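Local atomic coordinates of protein-glutamine gamma-glutamyltransferase 2 (Pagrus major, PDB entry 1G0D), a protein that uses calcium to catalyse the cross-linking of peptide-bound glutamines to lysine side chains or other primary amines, releasing ammonia. Residues Val59-Lys64 / Ala125-Phe130; Arg65-Ile70 / Met204-Arg209. All blocks are in the same frame, centred on the assembly; numbering follows the deposited sequence.

Both contacts involve the N-terminal beta-sandwich and lie away from the catalytic triad of Cys272, His332 and Asp355. Interaction 1 reaches across the middle of a sheet, interaction 2 joins the edge of the same sheet to a helix, and their centres are about 13 Å apart. The hairpin formed by strands 55-62 and 68-72 connects them: Leu62 N lies 2.7 Å from Val68 O, a probable hydrogen bond, and Leu60 pairs with Ile70 further along. His61 ND1, on strand 55-62, is hydrogen-bonded to Asp66 in the turn. Ile206 of interaction 2 also packs on residues of 59-64, its CD1 lying 3.3 Å from Gly63 CA.

Interaction 1. Residues Val59-Lys64 / Ala125-Phe130; sequences VLHLGK and ADKISF
Leu60 meets Phe130, and His61 meets Lys127, across one five-stranded sheet of the N-terminal beta-sandwich. Strands 55-62 and 121-133 are not neighbours, because strand 106-115 runs between them, and the contact is made by side chains alone, reaching past that strand. Alternation along strand 55-62 sends the two pairs to different faces of the sheet.

On the buried face, Leu60 and Phe130 cross at about a right angle. Phe130 CG sits between its backbone N and carbonyl carbon (chi1 64°), and the ring's far end comes to Leu60: Leu60 CD2 is 3.7 Å from Phe130 CZ, at the ring edge and near its plane. Two bulky apolar groups suit this site, where Trp82 touches both and Phe40 and Tyr108 meet the Phe130 ring.

On the other face, the Lys127 and His61 side chains also cross at about a right angle. The lysine's length suits the span, and a bend at chi3 (98°) brings NZ over one ring face, while CD and CE pass near His61 CD2. His61 ND1 is hydrogen-bonded to Asp66, which helps fix the ring's rotation. Lys127 NZ stands 3.5 Å above the imidazole plane, displaced toward the rim and nearest to His61 CD2.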
ATOM      1  N   VAL A  59       0.190  28.840 -26.493  1.00 19.85           N
ATOM      2  CA  VAL A  59      -0.906  27.895 -26.392  1.00 19.92           C
ATOM      3  C   VAL A  59      -0.404  26.517 -25.985  1.00 18.04           C
ATOM      4  O   VAL A  59       0.622  26.040 -26.469  1.00 17.09           O
ATOM      5  CB  VAL A  59      -1.748  27.849 -27.687  1.00 19.25           C
ATOM      6  CG1 VAL A  59      -0.960  28.379 -28.811  1.00 23.46           C
ATOM      7  CG2 VAL A  59      -2.261  26.451 -27.947  1.00 21.06           C
ATOM      8  N   LEU A  60      -1.143  25.907 -25.063  1.00 17.22           N
ATOM      9  CA  LEU A  60      -0.819  24.608 -24.520  1.00 20.03           C
ATOM     10  C   LEU A  60      -1.621  23.477 -25.141  1.00 20.44           C
ATOM     11  O   LEU A  60      -2.781  23.646 -25.468  1.00 23.01           O
ATOM     12  CB  LEU A  60      -1.089  24.633 -23.028  1.00 26.85           C
ATOM     13  CG  LEU A  60      -0.251  25.524 -22.115  1.00 24.96           C
ATOM     14  CD1 LEU A  60      -0.987  25.730 -20.823  1.00 27.22           C
ATOM     15  CD2 LEU A  60       1.078  24.855 -21.838  1.00 25.57           C
ATOM     16  N   HIS A  61      -1.011  22.311 -25.288  1.00 23.02           N
ATOM     17  CA  HIS A  61      -1.710  21.159 -25.868  1.00 24.45           C
ATOM     18  C   HIS A  61      -1.570  19.958 -24.955  1.00 26.05           C
ATOM     19  O   HIS A  61      -0.474  19.615 -24.499  1.00 26.48           O
ATOM     20  CB  HIS A  61      -1.160  20.792 -27.253  1.00 22.60           C
ATOM     21  CG  HIS A  61      -1.120  21.943 -28.206  1.00 27.38           C
ATOM     22  ND1 HIS A  61      -2.179  22.262 -29.030  1.00 28.22           N
ATOM     23  CD2 HIS A  61      -0.189  22.910 -28.405  1.00 25.97           C
ATOM     24  CE1 HIS A  61      -1.909  23.374 -29.686  1.00 23.17           C
ATOM     25  NE2 HIS A  61      -0.706  23.787 -29.325  1.00 26.81           N
ATOM     26  N   LEU A  62      -2.704  19.324 -24.701  1.00 28.35           N
ATOM     27  CA  LEU A  62      -2.791  18.146 -23.841  1.00 31.48           C
ATOM     28  C   LEU A  62      -3.472  17.002 -24.619  1.00 33.23           C
ATOM     29  O   LEU A  62      -4.441  17.231 -25.348  1.00 33.93           O
ATOM     30  CB  LEU A  62      -3.628  18.480 -22.588  1.00 28.85           C
ATOM     31  CG  LEU A  62      -3.027  18.459 -21.170  1.00 27.93           C
ATOM     32  CD1 LEU A  62      -4.147  18.291 -20.174  1.00 25.79           C
ATOM     33  CD2 LEU A  62      -2.012  17.340 -21.005  1.00 24.31           C
ATOM     34  N   GLY A  63      -2.972  15.779 -24.473  1.00 31.19           N
ATOM     35  CA  GLY A  63      -3.607  14.669 -25.152  1.00 31.72           C
ATOM     36  C   GLY A  63      -2.903  14.306 -26.420  1.00 35.73           C
ATOM     37  O   GLY A  63      -2.397  15.192 -27.116  1.00 34.98           O
ATOM     38  N   LYS A  64      -2.892  13.004 -26.712  1.00 43.43           N
ATOM     39  CA  LYS A  64      -2.225  12.439 -27.900  1.00 48.31           C
ATOM     40  C   LYS A  64      -2.840  12.914 -29.193  1.00 46.28           C
ATOM     41  O   LYS A  64      -2.261  12.740 -30.249  1.00 45.92           O
ATOM     42  CB  LYS A  64      -2.253  10.902 -27.882  1.00 52.53           C
ATOM     43  CG  LYS A  64      -1.030  10.242 -27.201  1.00 62.37           C
ATOM     44  CD  LYS A  64      -0.888  10.661 -25.701  1.00 69.65           C
ATOM     45  CE  LYS A  64      -1.138   9.516 -24.688  1.00 67.19           C
ATOM     46  NZ  LYS A  64      -1.825  10.021 -23.441  1.00 64.59           N
ATOM     47  N   ALA A 125       7.835  28.610 -32.584  1.00 48.78           N
ATOM     48  CA  ALA A 125       8.990  27.953 -31.990  1.00 51.87           C
ATOM     49  C   ALA A 125       8.730  26.496 -31.752  1.00 54.33           C
ATOM     50  O   ALA A 125       7.584  26.068 -31.682  1.00 55.49           O
ATOM     51  CB  ALA A 125       9.354  28.617 -30.671  1.00 52.75           C
ATOM     52  N   ASP A 126       9.815  25.741 -31.603  1.00 59.48           N
ATOM     53  CA  ASP A 126       9.752  24.304 -31.337  1.00 63.22           C
ATOM     54  C   ASP A 126       8.884  23.988 -30.104  1.00 62.63           C
ATOM     55  O   ASP A 126       9.120  24.503 -28.999  1.00 62.96           O
ATOM     56  CB  ASP A 126      11.157  23.745 -31.096  1.00 69.34           C
ATOM     57  CG  ASP A 126      12.249  24.547 -31.794  1.00 76.16           C
ATOM     58  OD1 ASP A 126      12.498  25.736 -31.432  1.00 76.70           O
ATOM     59  OD2 ASP A 126      12.867  23.954 -32.710  1.00 79.13           O
ATOM     60  N   LYS A 127       7.885  23.136 -30.301  1.00 60.03           N
ATOM     61  CA  LYS A 127       6.990  22.755 -29.217  1.00 55.95           C
ATOM     62  C   LYS A 127       7.751  21.902 -28.188  1.00 50.41           C
ATOM     63  O   LYS A 127       8.141  20.782 -28.479  1.00 53.16           O
ATOM     64  CB  LYS A 127       5.789  21.976 -29.793  1.00 57.86           C
ATOM     65  CG  LYS A 127       4.411  22.298 -29.176  1.00 58.30           C
ATOM     66  CD  LYS A 127       3.245  21.988 -30.146  1.00 58.55           C
ATOM     67  CE  LYS A 127       2.600  20.615 -29.860  1.00 61.70           C
ATOM     68  NZ  LYS A 127       1.262  20.425 -30.524  1.00 56.81           N
ATOM     69  N   ILE A 128       7.986  22.448 -26.997  1.00 45.07           N
ATOM     70  CA  ILE A 128       8.661  21.704 -25.941  1.00 39.18           C
ATOM     71  C   ILE A 128       7.626  21.182 -24.991  1.00 36.11           C
ATOM     72  O   ILE A 128       6.611  21.810 -24.751  1.00 35.33           O
ATOM     73  CB  ILE A 128       9.631  22.552 -25.145  1.00 37.09           C
ATOM     74  CG1 ILE A 128       8.906  23.706 -24.481  1.00 28.12           C
ATOM     75  CG2 ILE A 128      10.732  23.021 -26.064  1.00 46.43           C
ATOM     76  CD1 ILE A 128       9.351  23.911 -23.123  1.00 23.65           C
ATOM     77  N   SER A 129       7.874  20.017 -24.434  1.00 35.49           N
ATOM     78  CA  SER A 129       6.883  19.459 -23.547  1.00 32.44           C
ATOM     79  C   SER A 129       7.339  19.439 -22.105  1.00 27.48           C
ATOM     80  O   SER A 129       8.523  19.602 -21.797  1.00 25.07           O
ATOM     81  CB  SER A 129       6.530  18.052 -24.008  1.00 34.31           C
ATOM     82  OG  SER A 129       7.584  17.185 -23.664  1.00 37.10           O
ATOM     83  N   PHE A 130       6.374  19.262 -21.221  1.00 21.60           N
ATOM     84  CA  PHE A 130       6.656  19.202 -19.801  1.00 19.72           C
ATOM     85  C   PHE A 130       5.527  18.412 -19.121  1.00 20.81           C
ATOM     86  O   PHE A 130       4.466  18.178 -19.725  1.00 22.76           O
ATOM     87  CB  PHE A 130       6.819  20.635 -19.217  1.00 11.71           C
ATOM     88  CG  PHE A 130       5.570  21.498 -19.284  1.00 12.40           C
ATOM     89  CD1 PHE A 130       4.567  21.398 -18.301  1.00  9.36           C
ATOM     90  CD2 PHE A 130       5.381  22.390 -20.335  1.00  9.15           C
ATOM     91  CE1 PHE A 130       3.412  22.157 -18.372  1.00  3.32           C
ATOM     92  CE2 PHE A 130       4.223  23.148 -20.405  1.00  7.86           C
ATOM     93  CZ  PHE A 130       3.237  23.030 -19.423  1.00  7.83           C
TER

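Interaction 2. Residues Arg65-Ile70 / Met204-Arg209; sequences RDEVVI and MDIEHR
Ile206 packs against Glu67 and Val68 where a helix of the catalytic core lies beside the edge of the N-terminal beta-sandwich. Glu67 and Val68 form a classic beta bulge, both facing Leu62 on the neighbouring strand, and both direct their CB toward helix 202-208.

Ile206 presents two branches. CG1 stands anti to the carbonyl carbon (chi1 -76°) and the chain continues fully extended, carrying CD1 to 3.7 Å from Glu67 CB. The other branch, CG2, lies 4.1 Å from Val68 CG2. A branched apolar residue suits this buried place, which Leu62 and Val104 also line.

Glu67 crosses Ile206 at about a right angle and plays two parts. Its aliphatic base receives the isoleucine, while a bend at chi2 (98°) folds the carboxylate back toward its own turn. There OE2 accepts a hydrogen bond from Arg65 N at 2.7 Å, met on the syn side and 25° out of the carboxylate plane. Glu67 OE1 pairs with Arg65 NH1 by charge alone, since it lies well out of the guanidinium plane; the arginine is poorly ordered, though its NH1 also bonds to Ser202.

Polar side chains tie 204-209 together along its own length. Asp205 and Arg209, four residues apart, form a salt bridge in which Arg209 NH2 lies 3.0 Å from Asp205 OD2, and Asp193 gives the same arginine a second acidic partner. His208 ND1 donates to Met204 O.

Glu207, an exposed residue extended beyond CG, crosses Val68 obliquely. The valine methyl that reaches it is CG2, anti to the carbonyl carbon and beside the backbone N. The carboxylate also passes near that methyl, Glu207 OE2 lying 3.9 Å from Val68 CG2, and the one methylene that touches is closer: Val68 CG2 is 3.7 Å from Glu207 CG.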
ATOM      1  N   ARG A  65      -4.014  13.517 -29.093  1.00 45.66           N
ATOM      2  CA  ARG A  65      -4.712  14.035 -30.250  1.00 45.54           C
ATOM      3  C   ARG A  65      -5.262  15.406 -29.924  1.00 43.40           C
ATOM      4  O   ARG A  65      -6.336  15.761 -30.378  1.00 43.97           O
ATOM      5  CB  ARG A  65      -5.869  13.114 -30.613  1.00 49.53           C
ATOM      6  CG  ARG A  65      -5.455  11.904 -31.411  1.00 59.95           C
ATOM      7  CD  ARG A  65      -6.595  10.922 -31.559  1.00 67.89           C
ATOM      8  NE  ARG A  65      -6.981  10.358 -30.272  1.00 76.22           N
ATOM      9  CZ  ARG A  65      -7.869  10.908 -29.443  1.00 82.61           C
ATOM     10  NH1 ARG A  65      -8.147  10.301 -28.292  1.00 86.60           N
ATOM     11  NH2 ARG A  65      -8.484  12.055 -29.753  1.00 82.95           N
ATOM     12  N   ASP A  66      -4.537  16.172 -29.127  1.00 41.96           N
ATOM     13  CA  ASP A  66      -4.995  17.495 -28.744  1.00 42.84           C
ATOM     14  C   ASP A  66      -6.387  17.505 -28.144  1.00 41.36           C
ATOM     15  O   ASP A  66      -7.145  18.443 -28.326  1.00 40.20           O
ATOM     16  CB  ASP A  66      -4.966  18.430 -29.930  1.00 49.09           C
ATOM     17  CG  ASP A  66      -3.620  19.040 -30.127  1.00 56.68           C
ATOM     18  OD1 ASP A  66      -2.614  18.287 -30.042  1.00 60.61           O
ATOM     19  OD2 ASP A  66      -3.573  20.265 -30.359  1.00 59.14           O
ATOM     20  N   GLU A  67      -6.716  16.453 -27.415  1.00 41.35           N
ATOM     21  CA  GLU A  67      -8.003  16.362 -26.759  1.00 38.81           C
ATOM     22  C   GLU A  67      -8.261  17.711 -26.031  1.00 38.50           C
ATOM     23  O   GLU A  67      -9.408  18.159 -25.879  1.00 41.42           O
ATOM     24  CB  GLU A  67      -7.976  15.180 -25.764  1.00 37.11           C
ATOM     25  CG  GLU A  67      -8.145  13.793 -26.394  1.00 34.20           C
ATOM     26  CD  GLU A  67      -6.822  13.065 -26.632  1.00 34.36           C
ATOM     27  OE1 GLU A  67      -6.694  11.873 -26.270  1.00 33.42           O
ATOM     28  OE2 GLU A  67      -5.895  13.680 -27.189  1.00 33.74           O
ATOM     29  N   VAL A  68      -7.209  18.368 -25.559  1.00 34.47           N
ATOM     30  CA  VAL A  68      -7.419  19.650 -24.901  1.00 32.68           C
ATOM     31  C   VAL A  68      -6.343  20.698 -25.245  1.00 32.39           C
ATOM     32  O   VAL A  68      -5.153  20.419 -25.266  1.00 30.83           O
ATOM     33  CB  VAL A  68      -7.558  19.452 -23.361  1.00 29.29           C
ATOM     34  CG1 VAL A  68      -7.628  20.782 -22.659  1.00 25.60           C
ATOM     35  CG2 VAL A  68      -8.849  18.671 -23.075  1.00 31.31           C
ATOM     36  N   VAL A  69      -6.783  21.902 -25.586  1.00 32.63           N
ATOM     37  CA  VAL A  69      -5.866  22.984 -25.907  1.00 35.62           C
ATOM     38  C   VAL A  69      -6.180  24.288 -25.146  1.00 37.60           C
ATOM     39  O   VAL A  69      -7.277  24.836 -25.207  1.00 40.90           O
ATOM     40  CB  VAL A  69      -5.871  23.237 -27.437  1.00 33.41           C
ATOM     41  CG1 VAL A  69      -4.953  24.442 -27.789  1.00 29.82           C
ATOM     42  CG2 VAL A  69      -5.437  21.940 -28.124  1.00 31.72           C
ATOM     43  N   ILE A  70      -5.164  24.797 -24.451  1.00 34.88           N
ATOM     44  CA  ILE A  70      -5.333  25.977 -23.654  1.00 31.49           C
ATOM     45  C   ILE A  70      -4.535  27.125 -24.210  1.00 33.40           C
ATOM     46  O   ILE A  70      -3.338  26.989 -24.431  1.00 36.41           O
ATOM     47  CB  ILE A  70      -4.848  25.681 -22.225  1.00 28.66           C
ATOM     48  CG1 ILE A  70      -5.598  24.468 -21.689  1.00 27.09           C
ATOM     49  CG2 ILE A  70      -5.071  26.862 -21.323  1.00 27.65           C
ATOM     50  CD1 ILE A  70      -5.000  23.858 -20.440  1.00 30.78           C
ATOM     51  N   MET A 204     -12.675  13.755 -22.380  1.00 26.55           N
ATOM     52  CA  MET A 204     -13.378  13.939 -21.124  1.00 25.97           C
ATOM     53  C   MET A 204     -12.478  13.455 -19.987  1.00 22.06           C
ATOM     54  O   MET A 204     -12.375  14.107 -18.963  1.00 24.78           O
ATOM     55  CB  MET A 204     -14.678  13.148 -21.143  1.00 29.66           C
ATOM     56  CG  MET A 204     -15.672  13.452 -20.040  1.00 31.28           C
ATOM     57  SD  MET A 204     -17.118  12.323 -20.195  1.00 35.71           S
ATOM     58  CE  MET A 204     -17.823  12.448 -18.545  1.00 40.48           C
ATOM     59  N   ASP A 205     -11.819  12.317 -20.171  1.00 19.16           N
ATOM     60  CA  ASP A 205     -10.923  11.790 -19.149  1.00 19.95           C
ATOM     61  C   ASP A 205      -9.816  12.800 -18.844  1.00 24.88           C
ATOM     62  O   ASP A 205      -9.476  13.007 -17.683  1.00 29.75           O
ATOM     63  CB  ASP A 205     -10.277  10.487 -19.609  1.00 15.80           C
ATOM     64  CG  ASP A 205      -9.140  10.039 -18.695  1.00 20.04           C
ATOM     65  OD1 ASP A 205      -9.402   9.775 -17.495  1.00 17.92           O
ATOM     66  OD2 ASP A 205      -7.980   9.942 -19.166  1.00 15.23           O
ATOM     67  N   ILE A 206      -9.240  13.422 -19.873  1.00 25.66           N
ATOM     68  CA  ILE A 206      -8.180  14.392 -19.628  1.00 25.62           C
ATOM     69  C   ILE A 206      -8.722  15.565 -18.817  1.00 27.77           C
ATOM     70  O   ILE A 206      -8.088  16.070 -17.871  1.00 27.26           O
ATOM     71  CB  ILE A 206      -7.550  14.898 -20.962  1.00 25.35           C
ATOM     72  CG1 ILE A 206      -6.620  13.821 -21.520  1.00 27.31           C
ATOM     73  CG2 ILE A 206      -6.697  16.143 -20.738  1.00 20.05           C
ATOM     74  CD1 ILE A 206      -5.970  14.176 -22.849  1.00 28.13           C
ATOM     75  N   GLU A 207      -9.922  15.984 -19.165  1.00 27.60           N
ATOM     76  CA  GLU A 207     -10.508  17.101 -18.470  1.00 26.10           C
ATOM     77  C   GLU A 207     -10.759  16.791 -16.997  1.00 24.10           C
ATOM     78  O   GLU A 207     -10.832  17.691 -16.175  1.00 25.36           O
ATOM     79  CB  GLU A 207     -11.786  17.505 -19.203  1.00 32.27           C
ATOM     80  CG  GLU A 207     -11.536  17.749 -20.705  1.00 37.15           C
ATOM     81  CD  GLU A 207     -12.701  18.403 -21.426  1.00 38.33           C
ATOM     82  OE1 GLU A 207     -13.809  17.830 -21.417  1.00 39.39           O
ATOM     83  OE2 GLU A 207     -12.500  19.487 -22.016  1.00 43.39           O
ATOM     84  N   HIS A 208     -10.847  15.513 -16.648  1.00 21.50           N
ATOM     85  CA  HIS A 208     -11.112  15.124 -15.265  1.00 15.50           C
ATOM     86  C   HIS A 208      -9.849  14.893 -14.457  1.00 16.63           C
ATOM     87  O   HIS A 208      -9.913  14.656 -13.243  1.00 16.69           O
ATOM     88  CB  HIS A 208     -11.923  13.837 -15.257  1.00 17.38           C
ATOM     89  CG  HIS A 208     -13.370  14.037 -15.542  1.00 18.94           C
ATOM     90  ND1 HIS A 208     -13.838  14.468 -16.766  1.00 25.48           N
ATOM     91  CD2 HIS A 208     -14.456  13.930 -14.746  1.00 17.92           C
ATOM     92  CE1 HIS A 208     -15.147  14.620 -16.709  1.00 23.14           C
ATOM     93  NE2 HIS A 208     -15.547  14.297 -15.493  1.00 16.04           N
ATOM     94  N   ARG A 209      -8.704  14.931 -15.135  1.00 13.22           N
ATOM     95  CA  ARG A 209      -7.433  14.700 -14.490  1.00 13.01           C
ATOM     96  C   ARG A 209      -6.956  15.818 -13.545  1.00 13.89           C
ATOM     97  O   ARG A 209      -5.878  15.741 -12.960  1.00 15.77           O
ATOM     98  CB  ARG A 209      -6.394  14.418 -15.567  1.00 14.51           C
ATOM     99  CG  ARG A 209      -6.512  13.031 -16.132  1.00 11.41           C
ATOM    100  CD  ARG A 209      -5.218  12.610 -16.827  1.00 14.73           C
ATOM    101  NE  ARG A 209      -5.461  11.397 -17.613  1.00 19.07           N
ATOM    102  CZ  ARG A 209      -4.601  10.833 -18.457  1.00 12.93           C
ATOM    103  NH1 ARG A 209      -3.406  11.348 -18.662  1.00 17.52           N
ATOM    104  NH2 ARG A 209      -4.954   9.745 -19.105  1.00 14.05           N
TER